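Local coordinates for protein (aminopeptidase) (PDB 1B65) that acts as an L-aminopeptidase and a D-alanine esterase/amidase of peptidase family S58, built on a variant of the Ntn hydrolase fold, at residues P18-V22 against A198-V202; P54-G58 against M346-D352; V175-C180 against K192-T197; V232-D238 against I359-L364. One frame throughout, in Å; residues are numbered along the deposited sequence.

Contact 3 lies nearest the middle of the chain, about 9 Å from its centre. Contacts 1 and 3 share strand 194-204. Contact 3 uses its start and contact 1 the residues that follow, and their centres are about 18 Å apart. Along the chain, contact 3 is nested inside the loops closed by contacts 1 and 2, and contacts 1 and 2 cross. Contacts 2 and 3 touch directly: M346 SD packs on K192 CE at 3.7 Å, and M346 also meets N179. Contact 4 lies toward the outside, its nearest atoms about 5 Å from those of contact 3. Contacts 1 and 2 are farthest apart, with centres about 35 Å from each other.

Contact 1: P18-V22 against A198-V202; sequences PFTGV and ASRVV
V22 meets strand 194-204 through its carbonyl oxygen. V201 N donates to V22 O at 3.0 Å, with an angle of 154° at the hydrogen. R200 CA adds a C-H...O contact to V22 O at 3.4 Å. A water spans the same place. It donates to V22 O and also to V201 O, the latter at 2.8 Å. V22 O therefore holds the backbone N-H and the water together.

The side chain of R200 supplies the second kind of contact. Its chain bends at chi2 (-64°) and turns back along the loop. The carbonyl oxygen of T20 is placed over one face of the guanidinium but makes no hydrogen bond to R200, its angles to NE and NH2 being poor. The T20 side chain is modelled too close to R200 NH2, so the detail here is doubtful. T20 O instead accepts from R13. R200 NH1 donates to S199 O at 2.9 Å. S199 O lies in the guanidinium plane, while the donor sits well above the carbonyl plane of S199. R200 NH2 forms a salt bridge with E334 of helix 322-342. The guanidinium is thus fixed by partners on the strand and on the helix. The ring of F19 brings CD1 to the guanidinium edge, 4.3 Å from R200 NH2.

The hydroxyl of S199 is bonded to D31 and to the backbone N of G24, which follow V22 in the chain.

On its other side the strand pairs with 207-217. The loop before strand 36-43 thus pairs by one direct backbone bond with the outer edge of 194-204, an edge strand of the six-stranded mixed sheet in this variant of the Ntn hydrolase fold.

Contact 2: P54-G58 against M346-D352; sequences PARSG and MGGTPFD
The guanidinium of R56 meets the carboxylate of D352 edge to edge, with the two planes only 6° apart. P54 CG covers one face of the guanidinium, 3.6 Å above its centre. The backbone N of G347 lies over the opposite face. T349 CG2 sits at the edge, 3.7 Å from R56 NH2. The grip is end-on and nearly straight. R56 NH1 donates to D352 OD1 at 2.7 Å, and R56 NH2 donates to D352 OD2 at an angle of 176°. Both oxygens use their syn lone pairs.

D352 OD2 has two more donors. T349 N reaches its anti lone pair at 3.2 Å. T349 OG1 donates from above the carboxylate plane at 2.7 Å. T349 and D352 are the ends of a type I turn, closed by D352 N to T349 O, in the loop of the hairpin that joins strands 346-347 and 355-356. T349 OG1 also accepts from F351 N at 3.1 Å, which makes an ST turn. Its position between the backbone N and carbonyl carbon of T349 (chi1 71°) suits both bonds.

Packing contacts flank the salt bridge. The aliphatic part of R56 slides past M346 in the opposite direction, with R56 CG 3.9 Å from M346 SD. P54 CD rests 4.0 Å from F351 CB. R56, at the start of strand 56-63, has further partners: NH1 donates to L150 O and NH2 to N45 OD1.

Contact 3: V175-C180 against K192-T197; sequences VQEGNC and KGGTGT
A single antiparallel beta bridge joins G178 to T195 at the start of strand 194-204, beside an inverse gamma turn centred on N179. G178 N donates to T195 O at 2.8 Å, and T195 N returns a bond to G178 O at 2.9 Å. G178 O also accepts from C180 N within the turn. G194 CA makes a C-H...O contact with G178 O at 3.4 Å.

Side-chain bonds flank the bridge. T195 OG1 donates to C180 O at 2.8 Å, and C180 SG packs on T195 CB. E177 OE2 takes the N-H of T197 on its anti lone pair at 3.0 Å, while OE1 forms a salt bridge with R11. V175 CG1 meets T197 CG2 at 3.9 Å. At the other end K192 bends at chi2 (68°) and chi4 to bring NZ above the amide plane of N179, 3.0 Å from OD1. NZ lies among four oxygens, N179 OD1 and the carbonyls of G193, T184 and M186, which share its three hydrogens.

Strand 207-217 pairs with the other side of strand 194-204. Strand 36-43 packs on V175, C180 and T195, helix 322-342 on E177, and M346 of strand 346-347 on N179 and K192.

Contact 4: V232-D238 against I359-L364; sequences VGQHMRD and IDHERL
R363 reaches across to D238 and grips its carboxylate end-on. R363 NH1 donates to D238 OD1 at 2.9 Å, and R363 NH2 donates to D238 OD2 at 2.8 Å. A weak third bond runs from NH2 to OD1. The two flat groups are nearly coplanar, 15° apart. Both oxygens are met on the syn side, slightly out of the carboxylate plane.

Beside the salt bridge, M236 carries its methyl end to I359 and R363. CE packs tightly on I359 CG1 at 3.4 Å, where the two side chains cross at about a right angle. CE also touches R363 CB at 4.1 Å. The bend at chi3 (58°) turns CE out of the otherwise extended chain toward I359. M236 and R363 run past each other in opposite directions. Farther along, V232 CG2 meets L364 CD2 at 4.1 Å.

The contact joins a short, weakly bonded helical turn, 232-235, to the first turn of helix 361-370. D360 is the N-cap of that helix. Its OD2 accepts from R363 N at 2.9 Å on the anti side, and this bond helps to hold the backbone from which the R363 side chain leaves. In the other segment V232 O accepts from both H235 N and M236 N, the latter at 3.0 Å, and so probably helps to place M236.

R222 donates to the carbonyls of M236 and D238. H235 NE2 bonds to the hydroxyl of Y371. F191 covers M236 and I359, while I341 of helix 322-342 packs on I359 and L364.

Contact 1: P18-V22 against A198-V202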
loop_
_atom_site.group_PDB
_atom_site.type_symbol
_atom_site.label_atom_id
_atom_site.label_comp_id
_atom_site.label_asym_id
_atom_site.label_seq_id
_atom_site.Cartn_x
_atom_site.Cartn_y
_atom_site.Cartn_z
ATOM N N PRO A 18 8.784 -25.734 -25.493
ATOM C CA PRO A 18 9.337 -24.598 -26.185
ATOM C C PRO A 18 9.715 -23.400 -25.339
ATOM O O PRO A 18 9.225 -22.305 -25.584
ATOM C CB PRO A 18 8.242 -24.183 -27.185
ATOM C CG PRO A 18 6.981 -24.646 -26.538
ATOM C CD PRO A 18 7.320 -25.857 -25.710
ATOM N N PHE A 19 10.616 -23.586 -24.384
ATOM C CA PHE A 19 11.044 -22.459 -23.596
ATOM C C PHE A 19 12.049 -21.553 -24.287
ATOM O O PHE A 19 12.979 -21.739 -25.011
ATOM C CB PHE A 19 11.616 -22.907 -22.245
ATOM C CG PHE A 19 10.467 -23.226 -21.322
ATOM C CD1 PHE A 19 9.670 -22.211 -20.813
ATOM C CD2 PHE A 19 10.158 -24.529 -20.989
ATOM C CE1 PHE A 19 8.598 -22.486 -19.979
ATOM C CE2 PHE A 19 9.114 -24.812 -20.141
ATOM C CZ PHE A 19 8.306 -23.805 -19.632
ATOM N N THR A 20 11.889 -20.309 -24.019
ATOM C CA THR A 20 12.184 -18.989 -23.739
ATOM C C THR A 20 13.670 -18.817 -23.424
ATOM O O THR A 20 14.214 -19.415 -22.504
ATOM C CB THR A 20 11.370 -18.697 -22.430
ATOM O OG1 THR A 20 11.408 -19.931 -21.684
ATOM C CG2 THR A 20 9.913 -18.406 -22.661
ATOM N N GLY A 21 14.457 -18.129 -24.211
ATOM C CA GLY A 21 15.772 -17.657 -24.005
ATOM C C GLY A 21 16.933 -18.396 -23.381
ATOM O O GLY A 21 16.891 -19.510 -22.827
ATOM N N VAL A 22 18.024 -17.631 -23.255
ATOM C CA VAL A 22 19.288 -18.148 -22.719
ATOM C C VAL A 22 19.266 -18.187 -21.202
ATOM O O VAL A 22 18.905 -17.206 -20.554
ATOM C CB VAL A 22 20.406 -17.201 -23.221
ATOM C CG1 VAL A 22 21.749 -17.621 -22.632
ATOM C CG2 VAL A 22 20.390 -17.335 -24.742
ATOM N N ALA A 198 14.602 -21.763 -12.313
ATOM C CA ALA A 198 15.031 -21.446 -13.686
ATOM C C ALA A 198 15.803 -20.133 -13.614
ATOM O O ALA A 198 15.668 -19.400 -12.604
ATOM C CB ALA A 198 13.835 -21.250 -14.627
ATOM N N SER A 199 16.506 -19.822 -14.696
ATOM C CA SER A 199 17.196 -18.533 -14.762
ATOM C C SER A 199 17.232 -18.020 -16.202
ATOM O O SER A 199 17.013 -18.736 -17.187
ATOM C CB SER A 199 18.639 -18.587 -14.229
ATOM O OG SER A 199 19.433 -19.447 -15.093
ATOM N N ARG A 200 17.553 -16.719 -16.302
ATOM C CA ARG A 200 17.678 -16.090 -17.603
ATOM C C ARG A 200 18.857 -15.120 -17.523
ATOM O O ARG A 200 19.052 -14.503 -16.469
ATOM C CB ARG A 200 16.461 -15.293 -18.060
ATOM C CG ARG A 200 15.192 -16.083 -18.376
ATOM C CD ARG A 200 15.471 -16.993 -19.581
ATOM N NE ARG A 200 14.233 -17.658 -20.019
ATOM C CZ ARG A 200 13.822 -18.788 -19.456
ATOM N NH1 ARG A 200 14.496 -19.386 -18.476
ATOM N NH2 ARG A 200 12.673 -19.336 -19.909
ATOM N N VAL A 201 19.556 -14.924 -18.642
ATOM C CA VAL A 201 20.630 -13.908 -18.604
ATOM C C VAL A 201 20.217 -12.821 -19.573
ATOM O O VAL A 201 19.689 -13.140 -20.677
ATOM C CB VAL A 201 21.981 -14.547 -18.951
ATOM C CG1 VAL A 201 23.089 -13.555 -19.216
ATOM C CG2 VAL A 201 22.398 -15.491 -17.829
ATOM N N VAL A 202 20.378 -11.555 -19.182
ATOM C CA VAL A 202 20.000 -10.472 -20.098
ATOM C C VAL A 202 21.198 -9.504 -20.197
ATOM O O VAL A 202 21.909 -9.352 -19.219
ATOM C CB VAL A 202 18.793 -9.662 -19.576
ATOM C CG1 VAL A 202 17.514 -10.523 -19.577
ATOM C CG2 VAL A 202 19.031 -9.163 -18.175
HETATM O O HOH W 1 17.632 -14.625 -21.810
#

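Contact 2: P54-G58 against M346-D352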
loop_
_atom_site.group_PDB
_atom_site.type_symbol
_atom_site.label_atom_id
_atom_site.label_comp_id
_atom_site.label_asym_id
_atom_site.label_seq_id
_atom_site.Cartn_x
_atom_site.Cartn_y
_atom_site.Cartn_z
ATOM N N PRO A 54 0.882 -39.753 7.628
ATOM C CA PRO A 54 2.311 -39.662 7.474
ATOM C C PRO A 54 2.770 -38.209 7.254
ATOM O O PRO A 54 2.001 -37.378 6.787
ATOM C CB PRO A 54 2.634 -40.509 6.249
ATOM C CG PRO A 54 1.347 -40.953 5.669
ATOM C CD PRO A 54 0.234 -40.226 6.383
ATOM N N ALA A 55 4.033 -38.015 7.516
ATOM C CA ALA A 55 4.669 -36.709 7.353
ATOM C C ALA A 55 5.432 -36.713 6.032
ATOM O O ALA A 55 6.270 -37.559 5.764
ATOM C CB ALA A 55 5.644 -36.487 8.501
ATOM N N ARG A 56 5.052 -35.776 5.152
ATOM C CA ARG A 56 5.750 -35.522 3.916
ATOM C C ARG A 56 5.914 -33.973 3.861
ATOM O O ARG A 56 4.907 -33.368 3.549
ATOM C CB ARG A 56 4.980 -35.946 2.668
ATOM C CG ARG A 56 4.962 -37.484 2.541
ATOM C CD ARG A 56 3.642 -38.048 2.914
ATOM N NE ARG A 56 3.411 -39.473 2.577
ATOM C CZ ARG A 56 2.184 -39.878 2.277
ATOM N NH1 ARG A 56 1.173 -39.010 2.266
ATOM N NH2 ARG A 56 1.921 -41.155 1.972
ATOM N N SER A 57 7.064 -33.467 4.250
ATOM C CA SER A 57 7.243 -32.006 4.264
ATOM C C SER A 57 8.725 -31.698 4.238
ATOM O O SER A 57 9.578 -32.540 3.932
ATOM C CB SER A 57 6.564 -31.434 5.508
ATOM O OG SER A 57 6.267 -30.033 5.370
ATOM N N GLY A 58 9.086 -30.444 4.557
ATOM C CA GLY A 58 10.528 -30.163 4.526
ATOM C C GLY A 58 10.656 -28.640 4.608
ATOM O O GLY A 58 9.700 -27.923 4.824
ATOM N N MET A 346 2.853 -39.330 -5.274
ATOM C CA MET A 346 2.986 -39.398 -3.816
ATOM C C MET A 346 1.633 -39.741 -3.223
ATOM O O MET A 346 0.622 -39.305 -3.767
ATOM C CB MET A 346 3.492 -38.028 -3.285
ATOM C CG MET A 346 3.661 -38.098 -1.743
ATOM S SD MET A 346 4.408 -36.554 -1.182
ATOM C CE MET A 346 6.110 -36.771 -1.652
ATOM N N GLY A 347 1.593 -40.556 -2.184
ATOM C CA GLY A 347 0.286 -40.872 -1.593
ATOM C C GLY A 347 -0.167 -42.270 -2.020
ATOM O O GLY A 347 0.656 -43.118 -2.425
ATOM N N GLY A 348 -1.466 -42.516 -1.847
ATOM C CA GLY A 348 -2.004 -43.828 -2.230
ATOM C C GLY A 348 -1.776 -44.919 -1.221
ATOM O O GLY A 348 -2.048 -46.092 -1.564
ATOM N N THR A 349 -1.300 -44.630 -0.020
ATOM C CA THR A 349 -1.081 -45.682 0.965
ATOM C C THR A 349 -2.394 -45.856 1.735
ATOM O O THR A 349 -3.303 -45.048 1.639
ATOM C CB THR A 349 -0.015 -45.286 2.000
ATOM O OG1 THR A 349 -0.597 -44.272 2.842
ATOM C CG2 THR A 349 1.287 -44.749 1.432
ATOM N N PRO A 350 -2.453 -46.832 2.638
ATOM C CA PRO A 350 -3.624 -47.039 3.468
ATOM C C PRO A 350 -3.916 -45.873 4.407
ATOM O O PRO A 350 -5.043 -45.722 4.883
ATOM C CB PRO A 350 -3.284 -48.320 4.248
ATOM C CG PRO A 350 -2.252 -49.026 3.424
ATOM C CD PRO A 350 -1.432 -47.892 2.822
ATOM N N PHE A 351 -2.939 -45.004 4.687
ATOM C CA PHE A 351 -3.124 -43.827 5.511
ATOM C C PHE A 351 -3.447 -42.566 4.727
ATOM O O PHE A 351 -3.595 -41.508 5.335
ATOM C CB PHE A 351 -1.861 -43.624 6.347
ATOM C CG PHE A 351 -1.359 -44.900 6.970
ATOM C CD1 PHE A 351 -2.050 -45.438 8.043
ATOM C CD2 PHE A 351 -0.226 -45.551 6.505
ATOM C CE1 PHE A 351 -1.612 -46.610 8.636
ATOM C CE2 PHE A 351 0.209 -46.722 7.097
ATOM C CZ PHE A 351 -0.478 -47.256 8.172
ATOM N N ASP A 352 -3.562 -42.609 3.413
ATOM C CA ASP A 352 -3.840 -41.431 2.611
ATOM C C ASP A 352 -5.304 -41.330 2.227
ATOM O O ASP A 352 -5.983 -42.337 2.030
ATOM C CB ASP A 352 -2.996 -41.510 1.306
ATOM C CG ASP A 352 -1.553 -41.149 1.611
ATOM O OD1 ASP A 352 -1.374 -39.959 1.997
ATOM O OD2 ASP A 352 -0.585 -41.938 1.501
#

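Contact 3: V175-C180 against K192-T197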
loop_
_atom_site.group_PDB
_atom_site.type_symbol
_atom_site.label_atom_id
_atom_site.label_comp_id
_atom_site.label_asym_id
_atom_site.label_seq_id
_atom_site.Cartn_x
_atom_site.Cartn_y
_atom_site.Cartn_z
ATOM N N VAL A 175 20.412 -27.327 -8.685
ATOM C CA VAL A 175 19.406 -27.358 -7.607
ATOM C C VAL A 175 18.428 -28.490 -7.863
ATOM O O VAL A 175 17.866 -28.574 -8.954
ATOM C CB VAL A 175 18.686 -26.007 -7.566
ATOM C CG1 VAL A 175 17.483 -25.949 -6.631
ATOM C CG2 VAL A 175 19.689 -24.910 -7.182
ATOM N N GLN A 176 18.178 -29.268 -6.833
ATOM C CA GLN A 176 17.190 -30.336 -6.876
ATOM C C GLN A 176 15.797 -29.767 -7.050
ATOM O O GLN A 176 15.522 -28.684 -6.550
ATOM C CB GLN A 176 17.251 -31.111 -5.538
ATOM C CG GLN A 176 16.353 -32.337 -5.552
ATOM C CD GLN A 176 16.395 -33.113 -4.246
ATOM O OE1 GLN A 176 17.006 -32.673 -3.271
ATOM N NE2 GLN A 176 15.739 -34.260 -4.226
ATOM N N GLU A 177 14.926 -30.453 -7.799
ATOM C CA GLU A 177 13.567 -29.981 -8.012
ATOM C C GLU A 177 12.541 -31.068 -7.709
ATOM O O GLU A 177 12.855 -32.273 -7.594
ATOM C CB GLU A 177 13.299 -29.516 -9.463
ATOM C CG GLU A 177 14.202 -28.328 -9.836
ATOM C CD GLU A 177 14.056 -28.003 -11.308
ATOM O OE1 GLU A 177 14.326 -28.919 -12.136
ATOM O OE2 GLU A 177 13.659 -26.908 -11.697
ATOM N N GLY A 178 11.287 -30.639 -7.590
ATOM C CA GLY A 178 10.226 -31.670 -7.451
ATOM C C GLY A 178 9.843 -31.836 -5.984
ATOM O O GLY A 178 9.616 -30.859 -5.259
ATOM N N ASN A 179 9.874 -33.111 -5.535
ATOM C CA ASN A 179 9.480 -33.399 -4.163
ATOM C C ASN A 179 10.635 -33.173 -3.215
ATOM O O ASN A 179 11.191 -34.159 -2.697
ATOM C CB ASN A 179 8.945 -34.830 -3.983
ATOM C CG ASN A 179 7.802 -35.158 -4.912
ATOM O OD1 ASN A 179 7.209 -34.312 -5.513
ATOM N ND2 ASN A 179 7.521 -36.464 -5.056
ATOM N N CYS A 180 11.003 -31.906 -2.953
ATOM C CA CYS A 180 12.125 -31.678 -2.057
ATOM C C CYS A 180 11.945 -30.377 -1.278
ATOM O O CYS A 180 11.280 -29.471 -1.779
ATOM C CB CYS A 180 13.449 -31.621 -2.835
ATOM S SG CYS A 180 13.495 -30.360 -4.144
ATOM N N LYS A 192 1.089 -33.570 -9.008
ATOM C CA LYS A 192 2.069 -33.394 -7.965
ATOM C C LYS A 192 2.850 -32.108 -8.302
ATOM O O LYS A 192 3.303 -31.914 -9.439
ATOM C CB LYS A 192 2.994 -34.612 -7.825
ATOM C CG LYS A 192 3.966 -34.487 -6.648
ATOM C CD LYS A 192 3.202 -34.546 -5.310
ATOM C CE LYS A 192 4.184 -34.414 -4.146
ATOM N NZ LYS A 192 4.847 -33.063 -4.158
ATOM N N GLY A 193 3.032 -31.295 -7.254
ATOM C CA GLY A 193 3.820 -30.070 -7.439
ATOM C C GLY A 193 5.077 -30.113 -6.586
ATOM O O GLY A 193 5.606 -31.197 -6.267
ATOM N N GLY A 194 5.608 -28.919 -6.245
ATOM C CA GLY A 194 6.826 -28.899 -5.440
ATOM C C GLY A 194 7.762 -27.751 -5.811
ATOM O O GLY A 194 7.326 -26.671 -6.225
ATOM N N THR A 195 9.034 -28.049 -5.741
ATOM C CA THR A 195 10.079 -27.017 -5.957
ATOM C C THR A 195 10.489 -26.917 -7.408
ATOM O O THR A 195 10.788 -27.957 -8.021
ATOM C CB THR A 195 11.286 -27.376 -5.046
ATOM O OG1 THR A 195 10.771 -27.439 -3.680
ATOM C CG2 THR A 195 12.395 -26.350 -5.181
ATOM N N GLY A 196 10.598 -25.686 -7.922
ATOM C CA GLY A 196 11.068 -25.536 -9.309
ATOM C C GLY A 196 11.986 -24.308 -9.407
ATOM O O GLY A 196 11.836 -23.371 -8.625
ATOM N N THR A 197 12.886 -24.351 -10.408
ATOM C CA THR A 197 13.787 -23.178 -10.511
ATOM C C THR A 197 14.170 -22.960 -11.962
ATOM O O THR A 197 14.048 -23.883 -12.791
ATOM C CB THR A 197 14.959 -23.354 -9.546
ATOM O OG1 THR A 197 15.761 -22.151 -9.518
ATOM C CG2 THR A 197 15.916 -24.499 -9.939
#

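Contact 4: V232-D238 against I359-L364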
loop_
_atom_site.group_PDB
_atom_site.type_symbol
_atom_site.label_atom_id
_atom_site.label_comp_id
_atom_site.label_asym_id
_atom_site.label_seq_id
_atom_site.Cartn_x
_atom_site.Cartn_y
_atom_site.Cartn_z
ATOM N N VAL A 232 -3.808 -27.789 -21.734
ATOM C CA VAL A 232 -3.539 -29.165 -21.346
ATOM C C VAL A 232 -4.551 -29.682 -20.352
ATOM O O VAL A 232 -4.938 -30.849 -20.395
ATOM C CB VAL A 232 -2.115 -29.269 -20.764
ATOM C CG1 VAL A 232 -1.828 -30.666 -20.198
ATOM C CG2 VAL A 232 -1.114 -29.009 -21.903
ATOM N N GLY A 233 -4.994 -28.834 -19.412
ATOM C CA GLY A 233 -5.913 -29.229 -18.374
ATOM C C GLY A 233 -7.259 -29.693 -18.938
ATOM O O GLY A 233 -7.896 -30.536 -18.301
ATOM N N GLN A 234 -7.684 -29.217 -20.093
ATOM C CA GLN A 234 -8.890 -29.695 -20.739
ATOM C C GLN A 234 -8.708 -31.091 -21.340
ATOM O O GLN A 234 -9.729 -31.777 -21.544
ATOM C CB GLN A 234 -9.347 -28.707 -21.823
ATOM C CG GLN A 234 -9.634 -27.316 -21.262
ATOM C CD GLN A 234 -10.685 -27.302 -20.173
ATOM O OE1 GLN A 234 -10.555 -26.746 -19.074
ATOM N NE2 GLN A 234 -11.823 -27.941 -20.475
ATOM N N HIS A 235 -7.499 -31.537 -21.622
ATOM C CA HIS A 235 -7.229 -32.844 -22.174
ATOM C C HIS A 235 -6.764 -33.907 -21.186
ATOM O O HIS A 235 -6.669 -35.077 -21.584
ATOM C CB HIS A 235 -6.091 -32.787 -23.222
ATOM C CG HIS A 235 -6.466 -31.916 -24.377
ATOM N ND1 HIS A 235 -7.136 -32.411 -25.481
ATOM C CD2 HIS A 235 -6.291 -30.592 -24.583
ATOM C CE1 HIS A 235 -7.346 -31.413 -26.329
ATOM N NE2 HIS A 235 -6.852 -30.307 -25.800
ATOM N N MET A 236 -6.254 -33.531 -20.029
ATOM C CA MET A 236 -5.728 -34.478 -19.051
ATOM C C MET A 236 -6.541 -34.262 -17.770
ATOM O O MET A 236 -6.217 -33.456 -16.902
ATOM C CB MET A 236 -4.230 -34.315 -18.844
ATOM C CG MET A 236 -3.425 -34.657 -20.088
ATOM S SD MET A 236 -1.662 -34.296 -19.983
ATOM C CE MET A 236 -1.198 -35.266 -18.588
ATOM N N ARG A 237 -7.716 -34.893 -17.753
ATOM C CA ARG A 237 -8.668 -34.697 -16.684
ATOM C C ARG A 237 -8.695 -35.744 -15.590
ATOM O O ARG A 237 -9.492 -35.555 -14.674
ATOM C CB ARG A 237 -10.074 -34.741 -17.321
ATOM C CG ARG A 237 -10.406 -33.598 -18.256
ATOM C CD ARG A 237 -11.778 -33.026 -17.863
ATOM N NE ARG A 237 -11.840 -32.825 -16.422
ATOM C CZ ARG A 237 -12.827 -33.032 -15.567
ATOM N NH1 ARG A 237 -14.004 -33.492 -15.979
ATOM N NH2 ARG A 237 -12.629 -32.769 -14.273
ATOM N N ASP A 238 -7.955 -36.828 -15.669
ATOM C CA ASP A 238 -8.044 -37.892 -14.687
ATOM C C ASP A 238 -7.181 -37.677 -13.457
ATOM O O ASP A 238 -6.211 -36.922 -13.450
ATOM C CB ASP A 238 -7.602 -39.225 -15.338
ATOM C CG ASP A 238 -6.279 -39.085 -16.079
ATOM O OD1 ASP A 238 -6.286 -38.514 -17.193
ATOM O OD2 ASP A 238 -5.231 -39.533 -15.563
ATOM N N ILE A 359 2.489 -35.287 -13.543
ATOM C CA ILE A 359 2.038 -35.231 -14.917
ATOM C C ILE A 359 2.905 -36.196 -15.748
ATOM O O ILE A 359 4.125 -36.317 -15.564
ATOM C CB ILE A 359 2.071 -33.813 -15.515
ATOM C CG1 ILE A 359 1.403 -33.777 -16.883
ATOM C CG2 ILE A 359 3.528 -33.350 -15.553
ATOM C CD1 ILE A 359 1.071 -32.332 -17.328
ATOM N N ASP A 360 2.184 -36.953 -16.584
ATOM C CA ASP A 360 2.848 -37.956 -17.414
ATOM C C ASP A 360 3.566 -37.312 -18.587
ATOM O O ASP A 360 2.928 -36.571 -19.339
ATOM C CB ASP A 360 1.787 -38.931 -17.942
ATOM C CG ASP A 360 2.542 -40.042 -18.702
ATOM O OD1 ASP A 360 3.171 -40.883 -18.053
ATOM O OD2 ASP A 360 2.516 -40.019 -19.918
ATOM N N HIS A 361 4.864 -37.556 -18.741
ATOM C CA HIS A 361 5.619 -36.870 -19.782
ATOM C C HIS A 361 5.179 -37.198 -21.200
ATOM O O HIS A 361 5.159 -36.313 -22.057
ATOM C CB HIS A 361 7.124 -37.212 -19.639
ATOM C CG HIS A 361 7.734 -36.794 -18.357
ATOM N ND1 HIS A 361 9.042 -37.032 -17.988
ATOM C CD2 HIS A 361 7.172 -36.098 -17.321
ATOM C CE1 HIS A 361 9.244 -36.515 -16.769
ATOM N NE2 HIS A 361 8.115 -35.939 -16.362
ATOM N N GLU A 362 4.889 -38.485 -21.458
ATOM C CA GLU A 362 4.517 -38.836 -22.840
ATOM C C GLU A 362 3.151 -38.301 -23.205
ATOM O O GLU A 362 2.977 -37.787 -24.306
ATOM C CB GLU A 362 4.613 -40.366 -23.050
ATOM C CG GLU A 362 6.061 -40.810 -23.307
ATOM C CD GLU A 362 6.623 -40.042 -24.503
ATOM O OE1 GLU A 362 5.995 -40.123 -25.580
ATOM O OE2 GLU A 362 7.635 -39.317 -24.389
ATOM N N ARG A 363 2.196 -38.331 -22.266
ATOM C CA ARG A 363 0.882 -37.771 -22.581
ATOM C C ARG A 363 1.021 -36.256 -22.774
ATOM O O ARG A 363 0.369 -35.732 -23.665
ATOM C CB ARG A 363 -0.088 -38.035 -21.431
ATOM C CG ARG A 363 -0.823 -39.368 -21.459
ATOM C CD ARG A 363 -2.324 -39.063 -21.193
ATOM N NE ARG A 363 -2.649 -39.343 -19.825
ATOM C CZ ARG A 363 -3.755 -39.123 -19.128
ATOM N NH1 ARG A 363 -4.824 -38.547 -19.647
ATOM N NH2 ARG A 363 -3.700 -39.537 -17.858
ATOM N N LEU A 364 1.849 -35.610 -21.934
ATOM C CA LEU A 364 2.043 -34.148 -22.138
ATOM C C LEU A 364 2.587 -33.829 -23.517
ATOM O O LEU A 364 2.112 -32.943 -24.244
ATOM C CB LEU A 364 3.042 -33.616 -21.113
ATOM C CG LEU A 364 3.088 -32.196 -20.591
ATOM C CD1 LEU A 364 4.518 -31.769 -20.273
ATOM C CD2 LEU A 364 2.343 -31.160 -21.420
#